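Local coordinates for protein amidase (Bacillus anthracis, PDB 5EWQ) that probably hydrolyses carboxylic acid amides to the free acid and ammonia, at residues A[246-251]-A[261-266]. Numbering follows the deposited sequence.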
loop_
_atom_site.group_PDB
_atom_site.type_symbol
_atom_site.label_atom_id
_atom_site.label_comp_id
_atom_site.label_asym_id
_atom_site.label_seq_id
_atom_site.Cartn_x
_atom_site.Cartn_y
_atom_site.Cartn_z
ATOM N N GLY A 246 12.850 9.041 1.902
ATOM C CA GLY A 246 14.249 8.864 1.561
ATOM C C GLY A 246 14.679 7.421 1.737
ATOM O O GLY A 246 15.729 7.009 1.246
ATOM N N ARG A 247 13.855 6.651 2.439
ATOM C CA ARG A 247 14.148 5.249 2.710
ATOM C C ARG A 247 13.946 4.391 1.464
ATOM O O ARG A 247 14.748 3.505 1.171
ATOM C CB ARG A 247 13.266 4.733 3.848
ATOM C CG ARG A 247 13.875 3.601 4.658
ATOM C CD ARG A 247 14.937 4.123 5.614
ATOM N NE ARG A 247 15.323 3.122 6.604
ATOM C CZ ARG A 247 16.124 3.364 7.637
ATOM N NH1 ARG A 247 16.627 4.577 7.818
ATOM N NH2 ARG A 247 16.421 2.392 8.490
ATOM N N VAL A 248 12.867 4.665 0.735
ATOM C CA VAL A 248 12.511 3.885 -0.446
ATOM C C VAL A 248 12.485 4.753 -1.702
ATOM O O VAL A 248 11.909 5.841 -1.702
ATOM C CB VAL A 248 11.138 3.204 -0.265
ATOM C CG1 VAL A 248 10.745 2.441 -1.519
ATOM C CG2 VAL A 248 11.164 2.277 0.940
ATOM N N SER A 249 13.114 4.266 -2.769
ATOM C CA SER A 249 13.164 4.994 -4.033
ATOM C C SER A 249 11.799 5.043 -4.715
ATOM O O SER A 249 11.031 4.082 -4.660
ATOM C CB SER A 249 14.192 4.359 -4.972
ATOM O OG SER A 249 14.193 5.003 -6.233
ATOM N N ARG A 250 11.508 6.168 -5.362
ATOM C CA ARG A 250 10.241 6.347 -6.066
ATOM C C ARG A 250 10.415 6.186 -7.573
ATOM O O ARG A 250 9.462 6.346 -8.336
ATOM C CB ARG A 250 9.637 7.722 -5.760
ATOM C CG ARG A 250 9.090 7.889 -4.347
ATOM C CD ARG A 250 10.173 8.297 -3.360
ATOM N NE ARG A 250 10.947 9.439 -3.839
ATOM C CZ ARG A 250 10.557 10.706 -3.735
ATOM N NH1 ARG A 250 9.394 11.002 -3.170
ATOM N NH2 ARG A 250 11.330 11.679 -4.200
ATOM N N THR A 251 11.636 5.873 -7.994
ATOM C CA THR A 251 11.946 5.720 -9.411
ATOM C C THR A 251 11.176 4.558 -10.034
ATOM O O THR A 251 11.234 3.429 -9.545
ATOM C CB THR A 251 13.453 5.500 -9.636
ATOM O OG1 THR A 251 14.182 6.620 -9.118
ATOM C CG2 THR A 251 13.756 5.347 -11.118
ATOM N N ASP A 261 5.383 11.794 -2.054
ATOM C CA ASP A 261 5.308 10.449 -2.625
ATOM C C ASP A 261 6.271 9.467 -1.963
ATOM O O ASP A 261 7.427 9.796 -1.693
ATOM C CB ASP A 261 5.582 10.490 -4.132
ATOM C CG ASP A 261 4.435 11.088 -4.920
ATOM O OD1 ASP A 261 3.300 11.112 -4.400
ATOM O OD2 ASP A 261 4.667 11.530 -6.064
ATOM N N THR A 262 5.777 8.260 -1.706
ATOM C CA THR A 262 6.592 7.194 -1.136
ATOM C C THR A 262 5.937 5.835 -1.374
ATOM O O THR A 262 4.727 5.747 -1.583
ATOM C CB THR A 262 6.818 7.396 0.375
ATOM O OG1 THR A 262 7.732 6.407 0.859
ATOM C CG2 THR A 262 5.505 7.287 1.136
ATOM N N ALA A 263 6.742 4.778 -1.351
ATOM C CA ALA A 263 6.237 3.427 -1.570
ATOM C C ALA A 263 6.503 2.547 -0.353
ATOM O O ALA A 263 7.638 2.440 0.106
ATOM C CB ALA A 263 6.865 2.820 -2.814
ATOM N N GLY A 264 5.450 1.919 0.163
ATOM C CA GLY A 264 5.567 1.097 1.353
ATOM C C GLY A 264 5.020 -0.309 1.191
ATOM O O GLY A 264 4.275 -0.586 0.250
ATOM N N PRO A 265 5.387 -1.209 2.118
ATOM C CA PRO A 265 4.967 -2.612 2.083
ATOM C C PRO A 265 3.617 -2.830 2.758
ATOM O O PRO A 265 3.278 -2.122 3.707
ATOM C CB PRO A 265 6.081 -3.315 2.854
ATOM C CG PRO A 265 6.487 -2.304 3.880
ATOM C CD PRO A 265 6.279 -0.936 3.259
HETATM N N MSE A 266 2.853 -3.799 2.267
HETATM C CA MSE A 266 1.547 -4.108 2.841
HETATM C C MSE A 266 1.337 -5.616 2.941
HETATM O O MSE A 266 1.593 -6.353 1.989
HETATM C CB MSE A 266 0.429 -3.470 2.011
HETATM C CG MSE A 266 0.552 -1.959 1.856
HETATM SE SE MSE A 266 -0.933 -1.143 0.902
HETATM C CE MSE A 266 -2.323 -1.413 2.236
#
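Arg250 reaches across to the backbone of Asp261, not to its carboxylate. Its NH1 gives a hydrogen bond to the carbonyl O of Asp261, 2.7 Å away, with an N-H...O angle of 147°. The oxygen sits at the edge of the guanidinium, close to its plane. The donor is tilted 34° from the carbonyl plane. The arginine chain is bent at chi2 (85°) and chi3, so it curls round this carbonyl. Its CD also packs on Asp261 O at 3.5 Å, and its CG lies 4.1 Å from CA of Thr262. Arg250 NH1 bonds to the carbonyl of Glu258 as well, and NE forms a salt bridge with Asp287. These bonds help hold the guanidinium in place.

The Asp261 carboxylate turns elsewhere, to Thr225 OG1 and to the backbone N atoms of Leu256 and Ala257. Its OD2 stays 5.6 Å from Arg250 NH1, too far for a salt bridge, though the opposite charges may still attract weakly.

Val248 makes the apolar half of the contact. The Ala263 carbonyl points at the fork of Val248, with CB and both methyls at similar distances from its O, CG1 nearest at 3.5 Å. CG1 also meets the Ala263 methyl, CB, at 4.1 Å.

Residues 246-251 belong to the loop after strand 239-242, which folds back beside residues 261-263. Strand 263-267 runs between 239-242 and 219-223 in the large mixed sheet of the amidase fold. Val248 also packs on Met280 of helix 270-280 and Ile151 of helix 150-155, so the loop joins the sheet to both helices.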